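Local coordinates for 4-amino-4-deoxy-L-arabinose transferase or related glycosyltransferases of PMT family (PDB 5EZM), which probably transfers 4-amino-4-deoxy-L-arabinose from a polyprenyl-phosphate carrier to lipid A, as a zinc-binding membrane glycosyltransferase of the GT-C fold, at residues 66-71 with 79-84; 370-375 with 436-441. One frame throughout, in Å; residues are numbered along the deposited sequence.

Interaction 1. Residues 66-71 with 79-84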
ATOM      1  N   SER A  66      -7.619  -9.621  -8.089  1.00 57.36           N
ATOM      2  CA  SER A  66      -7.200  -9.268  -9.440  1.00 56.23           C
ATOM      3  C   SER A  66      -7.018 -10.507 -10.305  1.00 56.05           C
ATOM      4  O   SER A  66      -7.338 -10.486 -11.498  1.00 57.54           O
ATOM      5  CB  SER A  66      -5.918  -8.446  -9.391  1.00 53.50           C
ATOM      6  OG  SER A  66      -6.166  -7.190  -8.788  1.00 52.50           O
ATOM      7  N   ARG A  67      -6.511 -11.599  -9.726  1.00 54.76           N
ATOM      8  CA  ARG A  67      -6.395 -12.835 -10.493  1.00 55.47           C
ATOM      9  C   ARG A  67      -7.760 -13.310 -10.978  1.00 58.16           C
ATOM     10  O   ARG A  67      -7.926 -13.665 -12.149  1.00 60.70           O
ATOM     11  CB  ARG A  67      -5.722 -13.926  -9.661  1.00 54.67           C
ATOM     12  CG  ARG A  67      -5.462 -15.204 -10.454  1.00 55.35           C
ATOM     13  CD  ARG A  67      -5.106 -16.378  -9.554  1.00 55.86           C
ATOM     14  NE  ARG A  67      -6.256 -16.863  -8.798  1.00 57.42           N
ATOM     15  CZ  ARG A  67      -7.153 -17.718  -9.277  1.00 61.48           C
ATOM     16  NH1 ARG A  67      -8.168 -18.111  -8.519  1.00 64.01           N
ATOM     17  NH2 ARG A  67      -7.039 -18.177 -10.515  1.00 63.37           N
ATOM     18  N   GLU A  68      -8.754 -13.319 -10.086  1.00 55.96           N
ATOM     19  CA  GLU A  68     -10.076 -13.813 -10.457  1.00 54.00           C
ATOM     20  C   GLU A  68     -10.721 -12.921 -11.505  1.00 55.54           C
ATOM     21  O   GLU A  68     -11.367 -13.416 -12.436  1.00 55.57           O
ATOM     22  CB  GLU A  68     -10.961 -13.924  -9.216  1.00 52.49           C
ATOM     23  CG  GLU A  68     -10.549 -15.051  -8.284  1.00 53.42           C
ATOM     24  CD  GLU A  68     -11.359 -15.086  -7.009  1.00 55.86           C
ATOM     25  OE1 GLU A  68     -12.592 -14.880  -7.072  1.00 57.51           O
ATOM     26  OE2 GLU A  68     -10.759 -15.312  -5.938  1.00 55.79           O
ATOM     27  N   MET A  69     -10.560 -11.603 -11.368  1.00 58.75           N
ATOM     28  CA  MET A  69     -11.042 -10.698 -12.405  1.00 59.75           C
ATOM     29  C   MET A  69     -10.360 -10.993 -13.735  1.00 60.67           C
ATOM     30  O   MET A  69     -11.012 -11.026 -14.787  1.00 59.32           O
ATOM     31  CB  MET A  69     -10.803  -9.250 -11.976  1.00 59.13           C
ATOM     32  CG  MET A  69     -11.345  -8.206 -12.929  1.00 62.45           C
ATOM     33  SD  MET A  69     -11.094  -6.534 -12.299  1.00 66.15           S
ATOM     34  CE  MET A  69     -12.050  -6.563 -10.787  1.00 66.80           C
ATOM     35  N   PHE A  70      -9.050 -11.245 -13.692  1.00 60.60           N
ATOM     36  CA  PHE A  70      -8.281 -11.560 -14.891  1.00 59.57           C
ATOM     37  C   PHE A  70      -8.776 -12.840 -15.553  1.00 60.94           C
ATOM     38  O   PHE A  70      -8.870 -12.917 -16.783  1.00 66.01           O
ATOM     39  CB  PHE A  70      -6.805 -11.673 -14.508  1.00 59.93           C
ATOM     40  CG  PHE A  70      -5.905 -12.155 -15.608  1.00 61.01           C
ATOM     41  CD1 PHE A  70      -5.844 -11.492 -16.821  1.00 62.02           C
ATOM     42  CD2 PHE A  70      -5.076 -13.245 -15.404  1.00 61.40           C
ATOM     43  CE1 PHE A  70      -4.994 -11.926 -17.823  1.00 62.51           C
ATOM     44  CE2 PHE A  70      -4.226 -13.682 -16.398  1.00 63.23           C
ATOM     45  CZ  PHE A  70      -4.184 -13.022 -17.611  1.00 62.79           C
ATOM     46  N   ALA A  71      -9.108 -13.852 -14.753  1.00 56.94           N
ATOM     47  CA  ALA A  71      -9.555 -15.126 -15.294  1.00 56.32           C
ATOM     48  C   ALA A  71     -11.008 -15.101 -15.738  1.00 60.24           C
ATOM     49  O   ALA A  71     -11.399 -15.932 -16.565  1.00 65.83           O
ATOM     50  CB  ALA A  71      -9.360 -16.237 -14.260  1.00 53.78           C
ATOM     51  N   ARG A  79     -14.993  -9.917  -7.177  1.00 59.69           N
ATOM     52  CA  ARG A  79     -15.170 -11.168  -6.456  1.00 58.85           C
ATOM     53  C   ARG A  79     -13.877 -11.578  -5.768  1.00 58.38           C
ATOM     54  O   ARG A  79     -12.781 -11.372  -6.299  1.00 58.35           O
ATOM     55  CB  ARG A  79     -15.646 -12.286  -7.389  1.00 57.20           C
ATOM     56  CG  ARG A  79     -17.085 -12.119  -7.838  1.00 59.08           C
ATOM     57  CD  ARG A  79     -17.611 -13.360  -8.538  1.00 60.71           C
ATOM     58  NE  ARG A  79     -18.986 -13.166  -8.984  1.00 63.78           N
ATOM     59  CZ  ARG A  79     -20.055 -13.492  -8.266  1.00 66.18           C
ATOM     60  NH1 ARG A  79     -19.907 -14.039  -7.066  1.00 68.46           N
ATOM     61  NH2 ARG A  79     -21.271 -13.273  -8.746  1.00 65.53           N
ATOM     62  N   TYR A  80     -14.017 -12.150  -4.575  1.00 58.07           N
ATOM     63  CA  TYR A  80     -12.896 -12.653  -3.788  1.00 59.50           C
ATOM     64  C   TYR A  80     -13.233 -14.087  -3.401  1.00 58.77           C
ATOM     65  O   TYR A  80     -14.172 -14.322  -2.630  1.00 56.74           O
ATOM     66  CB  TYR A  80     -12.650 -11.782  -2.552  1.00 60.76           C
ATOM     67  CG  TYR A  80     -11.385 -12.104  -1.781  1.00 60.48           C
ATOM     68  CD1 TYR A  80     -10.266 -12.621  -2.419  1.00 61.54           C
ATOM     69  CD2 TYR A  80     -11.317 -11.899  -0.409  1.00 60.72           C
ATOM     70  CE1 TYR A  80      -9.106 -12.914  -1.714  1.00 61.98           C
ATOM     71  CE2 TYR A  80     -10.164 -12.194   0.307  1.00 62.12           C
ATOM     72  CZ  TYR A  80      -9.060 -12.702  -0.351  1.00 60.33           C
ATOM     73  OH  TYR A  80      -7.911 -12.998   0.355  1.00 54.94           O
ATOM     74  N   ASN A  81     -12.473 -15.038  -3.947  1.00 56.80           N
ATOM     75  CA  ASN A  81     -12.757 -16.464  -3.797  1.00 55.48           C
ATOM     76  C   ASN A  81     -14.172 -16.783  -4.279  1.00 57.76           C
ATOM     77  O   ASN A  81     -14.970 -17.412  -3.580  1.00 58.75           O
ATOM     78  CB  ASN A  81     -12.529 -16.918  -2.355  1.00 54.39           C
ATOM     79  CG  ASN A  81     -11.081 -16.755  -1.926  1.00 56.19           C
ATOM     80  OD1 ASN A  81     -10.242 -17.617  -2.190  1.00 56.53           O
ATOM     81  ND2 ASN A  81     -10.777 -15.637  -1.272  1.00 57.13           N
ATOM     82  N   ALA A  82     -14.477 -16.310  -5.489  1.00 59.11           N
ATOM     83  CA  ALA A  82     -15.726 -16.580  -6.191  1.00 60.59           C
ATOM     84  C   ALA A  82     -16.908 -15.880  -5.530  1.00 64.25           C
ATOM     85  O   ALA A  82     -18.041 -15.996  -6.005  1.00 68.81           O
ATOM     86  CB  ALA A  82     -15.984 -18.088  -6.289  1.00 57.74           C
ATOM     87  N   LEU A  83     -16.661 -15.133  -4.459  1.00 62.88           N
ATOM     88  CA  LEU A  83     -17.721 -14.469  -3.717  1.00 64.57           C
ATOM     89  C   LEU A  83     -17.645 -12.959  -3.897  1.00 65.30           C
ATOM     90  O   LEU A  83     -16.557 -12.382  -3.980  1.00 66.41           O
ATOM     91  CB  LEU A  83     -17.649 -14.807  -2.226  1.00 63.82           C
ATOM     92  CG  LEU A  83     -17.781 -16.283  -1.869  1.00 61.62           C
ATOM     93  CD1 LEU A  83     -17.571 -16.454  -0.378  1.00 61.70           C
ATOM     94  CD2 LEU A  83     -19.140 -16.811  -2.297  1.00 63.25           C
ATOM     95  N   LYS A  84     -18.818 -12.329  -3.952  1.00 63.98           N
ATOM     96  CA  LYS A  84     -18.896 -10.884  -4.129  1.00 60.91           C
ATOM     97  C   LYS A  84     -18.136 -10.168  -3.022  1.00 61.35           C
ATOM     98  O   LYS A  84     -18.303 -10.472  -1.836  1.00 58.81           O
ATOM     99  CB  LYS A  84     -20.355 -10.425  -4.142  1.00 59.75           C
ATOM    100  CG  LYS A  84     -21.159 -10.913  -5.333  1.00 59.20           C
ATOM    101  CD  LYS A  84     -22.574 -10.371  -5.285  1.00 60.00           C
ATOM    102  CE  LYS A  84     -23.356 -10.763  -6.525  1.00 61.62           C
ATOM    103  NZ  LYS A  84     -24.678 -10.073  -6.592  1.00 63.90           N
TER
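Helix segment 66-71 approaches hairpin segment 79-84 most closely where E68 faces R79, their CA atoms 7.0 Å apart, and a type I' turn from Y80 to L83 tips the hairpin. The contact depends on the carboxylate of E68, which takes the N-H groups of two successive turn residues. With CG anti to the carbonyl carbon (chi1 -71°) and the chain extended beyond it, the acid spans the gap. N81 N gives its hydrogen to the syn lone pair of E68 OE2 at 2.6 Å, in a bent bond. A82 N reaches E68 OE1 at 2.8 Å, almost straight at 169°, on the syn side but 32° out of the carboxylate plane. One bond to each oxygen should limit rotation of the group, and the two N-H donors, together with the salt bridge of R67 to E64, probably ease the closeness of the E64 and E68 carboxylates. R79 sends its side chain elsewhere: NH1 bonds A82 O at 2.9 Å from above the carbonyl plane and also forms a salt bridge with E517. The hairpin is thus tied to helix 58-72 by backbone N-H groups, while Y80 packs on R61, E64 and I65 of that helix and, on the other side of the helix, S66 and F70 meet helix 91-103.

Interaction 2. Residues 370-375 with 436-441. With MPG ([(Z)-octadec-9-enyl] (2R)-2,3-bis(oxidanyl)propanoate), chain I.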
ATOM      1  N   ARG A 370      26.442  23.343   7.122  1.00 76.03           N
ATOM      2  CA  ARG A 370      26.565  22.994   8.535  1.00 76.41           C
ATOM      3  C   ARG A 370      25.261  22.422   9.085  1.00 73.29           C
ATOM      4  O   ARG A 370      25.281  21.493   9.905  1.00 72.35           O
ATOM      5  CB  ARG A 370      27.004  24.216   9.343  1.00 83.04           C
ATOM      6  CG  ARG A 370      27.340  23.909  10.795  1.00 87.82           C
ATOM      7  CD  ARG A 370      27.894  25.130  11.499  1.00 95.99           C
ATOM      8  NE  ARG A 370      28.196  24.872  12.905  1.00102.25           N
ATOM      9  CZ  ARG A 370      29.355  24.393  13.349  1.00106.97           C
ATOM     10  NH1 ARG A 370      30.328  24.109  12.494  1.00109.28           N
ATOM     11  NH2 ARG A 370      29.540  24.196  14.646  1.00108.16           N
ATOM     12  N   SER A 371      24.120  22.962   8.645  1.00 71.83           N
ATOM     13  CA  SER A 371      22.828  22.459   9.106  1.00 69.63           C
ATOM     14  C   SER A 371      22.614  21.020   8.658  1.00 68.30           C
ATOM     15  O   SER A 371      22.212  20.153   9.451  1.00 68.08           O
ATOM     16  CB  SER A 371      21.700  23.354   8.590  1.00 70.29           C
ATOM     17  OG  SER A 371      21.766  24.652   9.154  1.00 62.77           O
ATOM     18  N   TRP A 372      22.881  20.744   7.380  1.00 69.12           N
ATOM     19  CA  TRP A 372      22.790  19.369   6.916  1.00 70.26           C
ATOM     20  C   TRP A 372      23.781  18.478   7.652  1.00 73.00           C
ATOM     21  O   TRP A 372      23.495  17.299   7.890  1.00 73.17           O
ATOM     22  CB  TRP A 372      23.012  19.285   5.408  1.00 69.22           C
ATOM     23  CG  TRP A 372      22.900  17.879   4.924  1.00 66.22           C
ATOM     24  CD1 TRP A 372      23.870  17.137   4.318  1.00 65.99           C
ATOM     25  CD2 TRP A 372      21.762  17.024   5.055  1.00 64.42           C
ATOM     26  NE1 TRP A 372      23.398  15.876   4.044  1.00 64.16           N
ATOM     27  CE2 TRP A 372      22.106  15.781   4.490  1.00 63.55           C
ATOM     28  CE3 TRP A 372      20.478  17.192   5.586  1.00 64.73           C
ATOM     29  CZ2 TRP A 372      21.215  14.713   4.440  1.00 63.15           C
ATOM     30  CZ3 TRP A 372      19.596  16.130   5.540  1.00 63.92           C
ATOM     31  CH2 TRP A 372      19.967  14.908   4.969  1.00 63.23           C
ATOM     32  N   GLY A 373      24.943  19.021   8.023  1.00 72.14           N
ATOM     33  CA  GLY A 373      25.844  18.277   8.888  1.00 71.75           C
ATOM     34  C   GLY A 373      25.178  17.874  10.191  1.00 72.57           C
ATOM     35  O   GLY A 373      25.285  16.723  10.627  1.00 72.41           O
ATOM     36  N   LYS A 374      24.475  18.820  10.826  1.00 72.71           N
ATOM     37  CA  LYS A 374      23.699  18.503  12.022  1.00 70.96           C
ATOM     38  C   LYS A 374      22.755  17.335  11.764  1.00 71.70           C
ATOM     39  O   LYS A 374      22.703  16.370  12.542  1.00 73.59           O
ATOM     40  CB  LYS A 374      22.904  19.727  12.480  1.00 70.18           C
ATOM     41  CG  LYS A 374      23.727  20.958  12.828  1.00 70.76           C
ATOM     42  CD  LYS A 374      22.810  22.135  13.132  1.00 72.35           C
ATOM     43  CE  LYS A 374      23.559  23.284  13.785  1.00 79.75           C
ATOM     44  NZ  LYS A 374      24.724  23.727  12.975  1.00 84.55           N
ATOM     45  N   GLN A 375      22.001  17.407  10.662  1.00 69.99           N
ATOM     46  CA  GLN A 375      21.077  16.322  10.341  1.00 68.13           C
ATOM     47  C   GLN A 375      21.808  14.990  10.204  1.00 69.60           C
ATOM     48  O   GLN A 375      21.343  13.966  10.717  1.00 68.41           O
ATOM     49  CB  GLN A 375      20.306  16.647   9.062  1.00 67.45           C
ATOM     50  CG  GLN A 375      19.345  17.810   9.205  1.00 70.00           C
ATOM     51  CD  GLN A 375      18.303  17.569  10.280  1.00 72.96           C
ATOM     52  OE1 GLN A 375      17.889  16.433  10.513  1.00 74.98           O
ATOM     53  NE2 GLN A 375      17.879  18.637  10.944  1.00 74.90           N
ATOM     54  N   LEU A 436      23.363  19.496  -1.857  1.00 80.25           N
ATOM     55  CA  LEU A 436      22.564  18.613  -2.705  1.00 76.58           C
ATOM     56  C   LEU A 436      23.208  17.251  -2.942  1.00 75.73           C
ATOM     57  O   LEU A 436      22.506  16.234  -2.806  1.00 74.69           O
ATOM     58  CB  LEU A 436      22.244  19.317  -4.028  1.00 76.73           C
ATOM     59  CG  LEU A 436      21.494  18.486  -5.072  1.00 75.56           C
ATOM     60  CD1 LEU A 436      20.232  17.874  -4.485  1.00 72.41           C
ATOM     61  CD2 LEU A 436      21.161  19.341  -6.281  1.00 77.79           C
ATOM     62  N   PRO A 437      24.497  17.138  -3.301  1.00 76.94           N
ATOM     63  CA  PRO A 437      25.070  15.788  -3.449  1.00 75.78           C
ATOM     64  C   PRO A 437      25.061  14.991  -2.154  1.00 74.81           C
ATOM     65  O   PRO A 437      24.764  13.789  -2.170  1.00 76.13           O
ATOM     66  CB  PRO A 437      26.497  16.065  -3.944  1.00 76.87           C
ATOM     67  CG  PRO A 437      26.794  17.451  -3.489  1.00 77.80           C
ATOM     68  CD  PRO A 437      25.491  18.180  -3.614  1.00 78.52           C
ATOM     69  N   SER A 438      25.368  15.639  -1.027  1.00 74.53           N
ATOM     70  CA  SER A 438      25.335  14.953   0.262  1.00 75.17           C
ATOM     71  C   SER A 438      23.940  14.414   0.560  1.00 76.97           C
ATOM     72  O   SER A 438      23.783  13.260   0.981  1.00 76.92           O
ATOM     73  CB  SER A 438      25.798  15.906   1.367  1.00 74.93           C
ATOM     74  OG  SER A 438      25.924  15.240   2.609  1.00 73.79           O
ATOM     75  N   VAL A 439      22.911  15.233   0.334  1.00 77.85           N
ATOM     76  CA  VAL A 439      21.538  14.801   0.580  1.00 74.81           C
ATOM     77  C   VAL A 439      21.151  13.682  -0.380  1.00 74.22           C
ATOM     78  O   VAL A 439      20.409  12.764  -0.012  1.00 75.23           O
ATOM     79  CB  VAL A 439      20.572  15.999   0.481  1.00 73.26           C
ATOM     80  CG1 VAL A 439      19.137  15.551   0.668  1.00 71.52           C
ATOM     81  CG2 VAL A 439      20.918  17.045   1.520  1.00 74.52           C
ATOM     82  N   ALA A 440      21.648  13.731  -1.618  1.00 72.75           N
ATOM     83  CA  ALA A 440      21.332  12.685  -2.589  1.00 72.33           C
ATOM     84  C   ALA A 440      21.917  11.342  -2.166  1.00 73.01           C
ATOM     85  O   ALA A 440      21.221  10.319  -2.168  1.00 72.82           O
ATOM     86  CB  ALA A 440      21.845  13.082  -3.973  1.00 72.87           C
ATOM     87  N   VAL A 441      23.201  11.329  -1.796  1.00 72.86           N
ATOM     88  CA  VAL A 441      23.837  10.093  -1.350  1.00 68.80           C
ATOM     89  C   VAL A 441      23.183   9.584  -0.070  1.00 66.43           C
ATOM     90  O   VAL A 441      22.944   8.380   0.088  1.00 64.23           O
ATOM     91  CB  VAL A 441      25.348  10.319  -1.164  1.00 69.25           C
ATOM     92  CG1 VAL A 441      25.998   9.080  -0.597  1.00 68.02           C
ATOM     93  CG2 VAL A 441      25.990  10.703  -2.489  1.00 70.97           C
TER
HETATM   94  C2  MPG I 608      17.540  14.166  15.240  1.00 83.58           C
HETATM   95  C3  MPG I 608      18.423  15.201  14.554  1.00 83.08           C
HETATM   96  C4  MPG I 608      18.183  16.604  15.087  1.00 81.37           C
HETATM   97  C5  MPG I 608      18.929  17.668  14.268  1.00 79.54           C
HETATM   98  C6  MPG I 608      18.507  19.092  14.659  1.00 79.57           C
HETATM   99  C7  MPG I 608      19.211  20.163  13.808  1.00 81.97           C
HETATM  100  C8  MPG I 608      18.703  21.591  14.122  1.00 83.46           C
HETATM  101  C1  MPG I 608      17.576  12.816  14.519  1.00 83.29           C
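S438 OG is held by two groups: it takes a weak bond from W372 NE1 (3.0 Å) and hydrogen-bonds the backbone oxygen of A427. The indole bond is weak because it is bent, at 129°, although the hydroxyl lies at the ring edge, in its plane. S438 has OG opposite its own backbone N (chi1 -173°), and its CB points toward segment 370-375, which carries the hydroxyl to the indole. V439 approaches the same indole from another direction, its CG2 methyl over one face. That methyl is 3.6 Å from the centroid of the five-membered ring of W372 and 17° off the ring normal, a CH-pi contact, with W372 CE2 the nearest atom at 3.4 Å. Replacing W372 with an alanine would probably leave S438 OG without its indole donor and open a gap beneath the V439 methyl. The ring also meets Y442 edge-to-face and touches L364 and W299, so it is buried between helices 369-389, 435-456 and 352-365. On another side of its helix, Q375 NE2 lies 3.5 Å from C7 of a bound lipid, and K374 CB is 3.9 Å from that same carbon. The tryptophan thus joins the two helices mainly through its apolar face, while its one N-H meets a serine whose stronger polar partner is a backbone carbonyl; the buried polar edge is accommodated rather than tightly fixed.

Interactions 1 and 2 lie on opposite sides of the chain's centre, with centres about 48 Å apart and nearest atoms about 33 Å apart, so they do not touch. They follow one another along the chain: 66-71 with 79-84 closes well before 370-375 opens. They share no helix or strand. Interaction 1 links helix 58-72 to a short two-stranded antiparallel hairpin, and its Y80 side chain lies about 11 Å from the bound zinc. Interaction 2 pairs helices 369-389 and 435-456 where both segments touch bound lipid, at the start of two predicted transmembrane helices and away from the annotated metal site. One thus lies near the zinc site, while the other joins two helices on the far side of the chain's centre.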